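PDB 2VOS: folylpolyglutamate synthase protein FOLC from Mycobacterium tuberculosis, which probably adds L-glutamate to dihydropteroate and, one residue after another, to tetrahydrofolate at the cost of ATP, with magnesium as cofactor. Local coordinates for residues S77-R91 against N301-F313. Residues are numbered along the deposited sequence; the frame is centred on the assembly and turned at random.
Sequences SVARMVDALVTALHR and NAVLALASVEAFF. With ADP (adenosine-5'-diphosphate), chain B.
At the ADP site of the Mur ligase middle domain, S77 on the helix that follows the P-loop and N301 on helix 296-312 hold different parts of one nucleotide. S77 grips O2A of the alpha-phosphate twice, through its backbone N and through OG at 2.8 Å. N301 turns its amide to the adenine: OD1 accepts from N6 at 2.9 Å, while ND2 gives a nearly straight bond (172°) to N7, a pair that fixes the amide's rotation. Behind that amide, V78 CG2 rests on N301 CB at 3.7 Å, and the extended chain of selenomethionine M81 lies at about a right angle to the N301 side chain, SE reaching A302 N at 3.4 Å. From here the two helix axes, which come within 8.7 Å of each other, cross at -49°. A305 is the central knob, its CB set among V78, M81, V82 and L85 and pressed to 3.5 Å from M81 CB. One turn on, V309 CG2, anti to the carbonyl carbon, packs against L85 CB and V86 CG2, while CG1 meets L89 CD1 tip to tip. L89 CD1 also reaches F313 CE1 at 3.6 Å, and the R91 guanidinium lies with one face over F313 CE2, its plane 51° from the ring. V82 and V86 also pack on strand 170-174, as in P-loop NTPase folds, where helices flank a central sheet and the P-loop helix starts at the phosphates.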
ATOM      1  N   SER A  77       3.274  -2.517   0.534  1.00 24.61           N
ATOM      2  CA  SER A  77       4.030  -3.771   0.527  1.00 24.06           C
ATOM      3  C   SER A  77       5.499  -3.540   0.970  1.00 24.51           C
ATOM      4  O   SER A  77       6.080  -4.332   1.736  1.00 22.73           O
ATOM      5  CB  SER A  77       4.032  -4.360  -0.880  1.00 24.76           C
ATOM      6  OG  SER A  77       2.782  -4.923  -1.226  1.00 26.87           O
ATOM      7  N   VAL A  78       6.122  -2.462   0.467  1.00 23.81           N
ATOM      8  CA  VAL A  78       7.507  -2.135   0.866  1.00 22.74           C
ATOM      9  C   VAL A  78       7.549  -1.820   2.353  1.00 23.41           C
ATOM     10  O   VAL A  78       8.500  -2.226   3.059  1.00 25.74           O
ATOM     11  CB  VAL A  78       8.113  -0.927   0.036  1.00 24.91           C
ATOM     12  CG1 VAL A  78       9.492  -0.449   0.691  1.00 22.41           C
ATOM     13  CG2 VAL A  78       8.361  -1.398  -1.427  1.00 20.52           C
ATOM     14  N   ALA A  79       6.548  -1.092   2.869  1.00 21.69           N
ATOM     15  CA  ALA A  79       6.528  -0.728   4.299  1.00 21.28           C
ATOM     16  C   ALA A  79       6.533  -2.020   5.111  1.00 21.41           C
ATOM     17  O   ALA A  79       7.241  -2.139   6.093  1.00 21.39           O
ATOM     18  CB  ALA A  79       5.293   0.077   4.652  1.00 18.75           C
ATOM     19  N   ARG A  80       5.683  -2.972   4.726  1.00 21.71           N
ATOM     20  CA  ARG A  80       5.611  -4.241   5.486  1.00 22.15           C
ATOM     21  C   ARG A  80       6.873  -5.113   5.388  1.00 23.18           C
ATOM     22  O   ARG A  80       7.183  -5.817   6.357  1.00 23.38           O
ATOM     23  CB  ARG A  80       4.419  -5.069   5.069  1.00 22.13           C
ATOM     24  CG  ARG A  80       3.067  -4.269   5.380  1.00 21.98           C
ATOM     25  CD  ARG A  80       1.862  -5.105   4.889  1.00 23.86           C
ATOM     26  NE  ARG A  80       1.633  -6.332   5.690  1.00 23.56           N
ATOM     27  CZ  ARG A  80       0.844  -6.411   6.769  1.00 24.14           C
ATOM     28  NH1 ARG A  80       0.189  -5.351   7.239  1.00 20.88           N
ATOM     29  NH2 ARG A  80       0.708  -7.566   7.408  1.00 24.36           N
HETATM   30  N   MSE A  81       7.567  -5.067   4.244  1.00 21.95           N
HETATM   31  CA  MSE A  81       8.851  -5.732   4.051  1.00 23.59           C
HETATM   32  C   MSE A  81       9.952  -5.102   4.927  1.00 23.68           C
HETATM   33  O   MSE A  81      10.666  -5.818   5.608  1.00 25.11           O
HETATM   34  CB  MSE A  81       9.281  -5.663   2.592  1.00 23.09           C
HETATM   35  CG  MSE A  81       8.470  -6.680   1.759  1.00 24.95           C
HETATM   36 SE   MSE A  81       8.746  -6.206  -0.111  1.00 28.32          SE
HETATM   37  CE  MSE A  81       7.715  -7.584  -0.954  1.00 23.63           C
ATOM     38  N   VAL A  82      10.065  -3.780   4.907  1.00 23.36           N
ATOM     39  CA  VAL A  82      10.948  -3.061   5.833  1.00 24.29           C
ATOM     40  C   VAL A  82      10.685  -3.458   7.275  1.00 25.14           C
ATOM     41  O   VAL A  82      11.616  -3.753   8.004  1.00 26.82           O
ATOM     42  CB  VAL A  82      10.777  -1.512   5.656  1.00 24.21           C
ATOM     43  CG1 VAL A  82      11.455  -0.712   6.777  1.00 21.81           C
ATOM     44  CG2 VAL A  82      11.255  -1.073   4.252  1.00 25.04           C
ATOM     45  N   ASP A  83       9.418  -3.454   7.714  1.00 24.58           N
ATOM     46  CA  ASP A  83       9.066  -3.868   9.065  1.00 24.33           C
ATOM     47  C   ASP A  83       9.569  -5.308   9.331  1.00 24.46           C
ATOM     48  O   ASP A  83      10.241  -5.629  10.357  1.00 25.00           O
ATOM     49  CB  ASP A  83       7.526  -3.783   9.204  1.00 23.97           C
ATOM     50  CG  ASP A  83       7.056  -3.917  10.647  1.00 28.45           C
ATOM     51  OD1 ASP A  83       7.872  -4.389  11.487  1.00 28.51           O
ATOM     52  OD2 ASP A  83       5.870  -3.577  10.939  1.00 27.76           O
ATOM     53  N   ALA A  84       9.243  -6.217   8.429  1.00 24.25           N
ATOM     54  CA  ALA A  84       9.683  -7.595   8.607  1.00 23.74           C
ATOM     55  C   ALA A  84      11.222  -7.716   8.764  1.00 24.78           C
ATOM     56  O   ALA A  84      11.705  -8.474   9.627  1.00 24.42           O
ATOM     57  CB  ALA A  84       9.209  -8.472   7.409  1.00 24.14           C
ATOM     58  N   LEU A  85      11.977  -7.043   7.884  1.00 23.96           N
ATOM     59  CA  LEU A  85      13.450  -7.082   7.931  1.00 24.64           C
ATOM     60  C   LEU A  85      13.986  -6.461   9.246  1.00 25.60           C
ATOM     61  O   LEU A  85      14.846  -7.041   9.914  1.00 25.32           O
ATOM     62  CB  LEU A  85      14.031  -6.329   6.724  1.00 24.12           C
ATOM     63  CG  LEU A  85      13.840  -6.995   5.354  1.00 26.57           C
ATOM     64  CD1 LEU A  85      14.216  -5.965   4.260  1.00 26.66           C
ATOM     65  CD2 LEU A  85      14.756  -8.250   5.180  1.00 25.65           C
ATOM     66  N   VAL A  86      13.470  -5.298   9.657  1.00 24.16           N
ATOM     67  CA  VAL A  86      13.956  -4.663  10.874  1.00 25.20           C
ATOM     68  C   VAL A  86      13.615  -5.536  12.105  1.00 25.94           C
ATOM     69  O   VAL A  86      14.438  -5.690  13.090  1.00 26.05           O
ATOM     70  CB  VAL A  86      13.383  -3.237  11.010  1.00 24.99           C
ATOM     71  CG1 VAL A  86      13.666  -2.654  12.420  1.00 25.33           C
ATOM     72  CG2 VAL A  86      13.901  -2.372   9.871  1.00 26.58           C
ATOM     73  N   THR A  87      12.453  -6.163  12.067  1.00 23.84           N
ATOM     74  CA  THR A  87      12.033  -7.063  13.145  1.00 25.92           C
ATOM     75  C   THR A  87      12.924  -8.345  13.212  1.00 25.86           C
ATOM     76  O   THR A  87      13.240  -8.842  14.295  1.00 27.45           O
ATOM     77  CB  THR A  87      10.512  -7.468  12.926  1.00 25.14           C
ATOM     78  OG1 THR A  87       9.684  -6.269  13.063  1.00 27.22           O
ATOM     79  CG2 THR A  87      10.087  -8.515  13.954  1.00 26.35           C
ATOM     80  N   ALA A  88      13.256  -8.896  12.056  1.00 27.12           N
ATOM     81  CA  ALA A  88      14.192 -10.052  11.921  1.00 27.47           C
ATOM     82  C   ALA A  88      15.599  -9.677  12.452  1.00 29.59           C
ATOM     83  O   ALA A  88      16.381 -10.566  12.869  1.00 29.66           O
ATOM     84  CB  ALA A  88      14.322 -10.477  10.434  1.00 26.95           C
ATOM     85  N   LEU A  89      15.923  -8.380  12.433  1.00 29.94           N
ATOM     86  CA  LEU A  89      17.177  -7.865  12.987  1.00 30.39           C
ATOM     87  C   LEU A  89      16.952  -7.490  14.461  1.00 31.63           C
ATOM     88  O   LEU A  89      17.830  -6.889  15.115  1.00 33.69           O
ATOM     89  CB  LEU A  89      17.592  -6.620  12.212  1.00 30.20           C
ATOM     90  CG  LEU A  89      18.032  -7.011  10.812  1.00 30.16           C
ATOM     91  CD1 LEU A  89      18.130  -5.755   9.922  1.00 32.14           C
ATOM     92  CD2 LEU A  89      19.413  -7.752  11.000  1.00 33.24           C
ATOM     93  N   HIS A  90      15.774  -7.836  14.983  1.00 31.02           N
ATOM     94  CA  HIS A  90      15.459  -7.692  16.408  1.00 31.83           C
ATOM     95  C   HIS A  90      15.328  -6.285  17.022  1.00 32.17           C
ATOM     96  O   HIS A  90      15.439  -6.136  18.268  1.00 29.95           O
ATOM     97  CB  HIS A  90      16.446  -8.506  17.201  1.00 34.21           C
ATOM     98  CG  HIS A  90      16.638  -9.859  16.608  1.00 35.48           C
ATOM     99  ND1 HIS A  90      15.675 -10.836  16.710  1.00 36.08           N
ATOM    100  CD2 HIS A  90      17.637 -10.366  15.844  1.00 33.69           C
ATOM    101  CE1 HIS A  90      16.105 -11.919  16.078  1.00 36.93           C
ATOM    102  NE2 HIS A  90      17.304 -11.664  15.573  1.00 33.36           N
ATOM    103  N   ARG A  91      15.066  -5.294  16.162  1.00 30.41           N
ATOM    104  CA  ARG A  91      14.646  -3.950  16.646  1.00 30.35           C
ATOM    105  C   ARG A  91      13.117  -3.867  16.673  1.00 30.57           C
ATOM    106  O   ARG A  91      12.431  -4.465  15.841  1.00 31.31           O
ATOM    107  CB  ARG A  91      15.188  -2.856  15.729  1.00 29.32           C
ATOM    108  CG  ARG A  91      16.627  -2.404  16.083  1.00 31.89           C
ATOM    109  CD  ARG A  91      17.648  -3.559  16.068  1.00 32.60           C
ATOM    110  NE  ARG A  91      19.027  -3.011  15.979  1.00 33.70           N
ATOM    111  CZ  ARG A  91      20.071  -3.670  15.490  1.00 35.28           C
ATOM    112  NH1 ARG A  91      19.929  -4.925  15.036  1.00 36.04           N
ATOM    113  NH2 ARG A  91      21.240  -3.074  15.420  1.00 36.46           N
ATOM    114  N   ASN A 301       9.897  -4.733  -5.128  1.00 37.69           N
ATOM    115  CA  ASN A 301       9.585  -4.174  -3.815  1.00 39.19           C
ATOM    116  C   ASN A 301      10.547  -4.782  -2.773  1.00 38.84           C
ATOM    117  O   ASN A 301      11.055  -4.058  -1.933  1.00 40.39           O
ATOM    118  CB  ASN A 301       8.144  -4.509  -3.359  1.00 37.25           C
ATOM    119  CG  ASN A 301       7.099  -3.799  -4.228  1.00 40.79           C
ATOM    120  OD1 ASN A 301       7.437  -2.849  -4.944  1.00 39.66           O
ATOM    121  ND2 ASN A 301       5.847  -4.227  -4.140  1.00 38.11           N
ATOM    122  N   ALA A 302      10.786  -6.090  -2.833  1.00 38.17           N
ATOM    123  CA  ALA A 302      11.769  -6.699  -1.913  1.00 38.03           C
ATOM    124  C   ALA A 302      13.141  -6.088  -1.960  1.00 37.89           C
ATOM    125  O   ALA A 302      13.723  -5.740  -0.932  1.00 39.17           O
ATOM    126  CB  ALA A 302      11.864  -8.201  -2.153  1.00 38.55           C
ATOM    127  N   VAL A 303      13.726  -5.930  -3.140  1.00 38.11           N
ATOM    128  CA  VAL A 303      15.101  -5.438  -3.124  1.00 38.02           C
ATOM    129  C   VAL A 303      15.101  -3.954  -2.716  1.00 38.08           C
ATOM    130  O   VAL A 303      16.049  -3.463  -2.119  1.00 37.86           O
ATOM    131  CB  VAL A 303      15.781  -5.579  -4.518  1.00 37.75           C
ATOM    132  CG1 VAL A 303      15.170  -4.597  -5.524  1.00 35.45           C
ATOM    133  CG2 VAL A 303      17.286  -5.390  -4.395  1.00 37.33           C
ATOM    134  N   LEU A 304      14.019  -3.238  -3.011  1.00 38.06           N
ATOM    135  CA  LEU A 304      13.940  -1.858  -2.567  1.00 38.62           C
ATOM    136  C   LEU A 304      13.897  -1.774  -1.027  1.00 37.28           C
ATOM    137  O   LEU A 304      14.535  -0.907  -0.426  1.00 37.59           O
ATOM    138  CB  LEU A 304      12.656  -1.218  -3.150  1.00 38.68           C
ATOM    139  CG  LEU A 304      12.492   0.265  -2.858  1.00 41.70           C
ATOM    140  CD1 LEU A 304      13.709   1.054  -3.420  1.00 40.72           C
ATOM    141  CD2 LEU A 304      11.166   0.764  -3.602  1.00 43.46           C
ATOM    142  N   ALA A 305      13.081  -2.649  -0.401  1.00 37.66           N
ATOM    143  CA  ALA A 305      12.985  -2.736   1.061  1.00 38.20           C
ATOM    144  C   ALA A 305      14.346  -3.127   1.671  1.00 39.38           C
ATOM    145  O   ALA A 305      14.784  -2.594   2.730  1.00 39.84           O
ATOM    146  CB  ALA A 305      11.928  -3.758   1.450  1.00 39.20           C
ATOM    147  N   LEU A 306      15.020  -4.091   1.042  1.00 38.28           N
ATOM    148  CA  LEU A 306      16.333  -4.505   1.527  1.00 37.86           C
ATOM    149  C   LEU A 306      17.321  -3.313   1.508  1.00 38.85           C
ATOM    150  O   LEU A 306      17.940  -2.994   2.530  1.00 40.72           O
ATOM    151  CB  LEU A 306      16.851  -5.676   0.707  1.00 37.27           C
ATOM    152  CG  LEU A 306      18.348  -6.049   0.881  1.00 41.14           C
ATOM    153  CD1 LEU A 306      18.477  -6.618   2.300  1.00 36.28           C
ATOM    154  CD2 LEU A 306      18.795  -7.113  -0.163  1.00 39.70           C
ATOM    155  N   ALA A 307      17.469  -2.649   0.373  1.00 38.88           N
ATOM    156  CA  ALA A 307      18.374  -1.506   0.260  1.00 38.75           C
ATOM    157  C   ALA A 307      18.011  -0.428   1.297  1.00 39.75           C
ATOM    158  O   ALA A 307      18.899   0.129   1.959  1.00 41.58           O
ATOM    159  CB  ALA A 307      18.328  -0.937  -1.178  1.00 37.20           C
ATOM    160  N   SER A 308      16.726  -0.209   1.553  1.00 39.06           N
ATOM    161  CA  SER A 308      16.308   0.785   2.551  1.00 39.40           C
ATOM    162  C   SER A 308      16.754   0.396   3.978  1.00 39.65           C
ATOM    163  O   SER A 308      17.161   1.244   4.775  1.00 39.42           O
ATOM    164  CB  SER A 308      14.775   0.935   2.544  1.00 40.32           C
ATOM    165  OG  SER A 308      14.342   1.338   1.251  1.00 44.87           O
ATOM    166  N   VAL A 309      16.632  -0.886   4.301  1.00 39.64           N
ATOM    167  CA  VAL A 309      16.995  -1.360   5.644  1.00 39.48           C
ATOM    168  C   VAL A 309      18.535  -1.349   5.778  1.00 40.59           C
ATOM    169  O   VAL A 309      19.073  -0.975   6.842  1.00 40.58           O
ATOM    170  CB  VAL A 309      16.407  -2.721   5.939  1.00 40.14           C
ATOM    171  CG1 VAL A 309      17.038  -3.285   7.216  1.00 39.38           C
ATOM    172  CG2 VAL A 309      14.887  -2.561   6.121  1.00 37.01           C
ATOM    173  N   GLU A 310      19.229  -1.697   4.684  1.00 40.38           N
ATOM    174  CA  GLU A 310      20.698  -1.633   4.634  1.00 40.26           C
ATOM    175  C   GLU A 310      21.128  -0.202   4.873  1.00 41.09           C
ATOM    176  O   GLU A 310      22.042   0.053   5.690  1.00 41.67           O
ATOM    177  CB  GLU A 310      21.215  -2.101   3.280  1.00 39.52           C
ATOM    178  CG  GLU A 310      21.176  -3.612   3.139  1.00 40.31           C
ATOM    179  CD  GLU A 310      21.737  -4.023   1.811  1.00 42.83           C
ATOM    180  OE1 GLU A 310      21.198  -3.555   0.785  1.00 39.78           O
ATOM    181  OE2 GLU A 310      22.792  -4.706   1.777  1.00 43.27           O
ATOM    182  N   ALA A 311      20.499   0.730   4.167  1.00 40.61           N
ATOM    183  CA  ALA A 311      20.840   2.163   4.286  1.00 42.19           C
ATOM    184  C   ALA A 311      20.626   2.638   5.719  1.00 43.41           C
ATOM    185  O   ALA A 311      21.506   3.280   6.301  1.00 44.36           O
ATOM    186  CB  ALA A 311      19.984   3.004   3.372  1.00 42.24           C
ATOM    187  N   PHE A 312      19.480   2.286   6.297  1.00 41.40           N
ATOM    188  CA  PHE A 312      19.151   2.647   7.663  1.00 42.16           C
ATOM    189  C   PHE A 312      20.224   2.202   8.656  1.00 43.84           C
ATOM    190  O   PHE A 312      20.587   2.951   9.547  1.00 42.57           O
ATOM    191  CB  PHE A 312      17.803   2.046   8.081  1.00 41.98           C
ATOM    192  CG  PHE A 312      17.411   2.417   9.455  1.00 43.08           C
ATOM    193  CD1 PHE A 312      16.839   3.661   9.726  1.00 42.26           C
ATOM    194  CD2 PHE A 312      17.654   1.559  10.496  1.00 44.69           C
ATOM    195  CE1 PHE A 312      16.505   4.011  11.044  1.00 47.34           C
ATOM    196  CE2 PHE A 312      17.310   1.893  11.809  1.00 45.26           C
ATOM    197  CZ  PHE A 312      16.746   3.121  12.090  1.00 46.16           C
ATOM    198  N   PHE A 313      20.718   0.972   8.508  1.00 43.18           N
ATOM    199  CA  PHE A 313      21.735   0.468   9.416  1.00 44.33           C
ATOM    200  C   PHE A 313      23.155   0.703   8.925  1.00 45.19           C
ATOM    201  O   PHE A 313      24.070   0.197   9.526  1.00 46.68           O
ATOM    202  CB  PHE A 313      21.561  -1.020   9.680  1.00 42.77           C
ATOM    203  CG  PHE A 313      20.381  -1.328  10.553  1.00 44.70           C
ATOM    204  CD1 PHE A 313      19.270  -1.962  10.025  1.00 39.72           C
ATOM    205  CD2 PHE A 313      20.360  -0.938  11.887  1.00 44.41           C
ATOM    206  CE1 PHE A 313      18.166  -2.252  10.831  1.00 45.69           C
ATOM    207  CE2 PHE A 313      19.234  -1.226  12.694  1.00 44.76           C
ATOM    208  CZ  PHE A 313      18.157  -1.864  12.152  1.00 44.46           C
TER
HETATM  209  PB  ADP B1490       0.506   1.351  -2.347  1.00 32.04           P
HETATM  210  O1B ADP B1490       0.635   1.306  -0.847  1.00 29.25           O
HETATM  211  O2B ADP B1490      -0.888   1.673  -2.807  1.00 33.59           O
HETATM  212  O3B ADP B1490       1.569   2.107  -3.085  1.00 30.87           O
HETATM  213  PA  ADP B1490       0.503  -1.614  -2.293  1.00 32.77           P
HETATM  214  O1A ADP B1490      -0.714  -1.524  -1.384  1.00 31.51           O
HETATM  215  O2A ADP B1490       1.723  -2.479  -2.026  1.00 26.12           O
HETATM  216  O3A ADP B1490       0.864  -0.136  -2.899  1.00 31.81           O
HETATM  217  O5' ADP B1490      -0.122  -2.279  -3.637  1.00 35.29           O
HETATM  218  C5' ADP B1490      -1.372  -1.905  -4.235  1.00 33.51           C
HETATM  219  C4' ADP B1490      -1.491  -2.762  -5.515  1.00 39.19           C
HETATM  220  O4' ADP B1490      -0.446  -2.365  -6.445  1.00 34.70           O
HETATM  221  C3' ADP B1490      -1.186  -4.245  -5.314  1.00 41.59           C
HETATM  222  O3' ADP B1490      -2.375  -4.998  -5.192  1.00 47.10           O
HETATM  223  C2' ADP B1490      -0.521  -4.767  -6.556  1.00 42.55           C
HETATM  224  O2' ADP B1490      -1.581  -4.950  -7.557  1.00 48.77           O
HETATM  225  C1' ADP B1490       0.159  -3.524  -7.070  1.00 37.44           C
HETATM  226  N9  ADP B1490       1.608  -3.372  -6.752  1.00 34.80           N
HETATM  227  C8  ADP B1490       2.285  -3.408  -5.555  1.00 32.19           C
HETATM  228  N7  ADP B1490       3.609  -3.150  -5.766  1.00 31.85           N
HETATM  229  C5  ADP B1490       3.747  -2.837  -7.088  1.00 31.30           C
HETATM  230  C6  ADP B1490       4.840  -2.432  -7.979  1.00 33.48           C
HETATM  231  N6  ADP B1490       6.097  -2.289  -7.510  1.00 30.42           N
HETATM  232  N1  ADP B1490       4.530  -2.274  -9.272  1.00 30.70           N
HETATM  233  C2  ADP B1490       3.307  -2.457  -9.832  1.00 31.87           C
HETATM  234  N3  ADP B1490       2.230  -2.801  -9.078  1.00 32.58           N
HETATM  235  C4  ADP B1490       2.436  -3.007  -7.735  1.00 34.00           C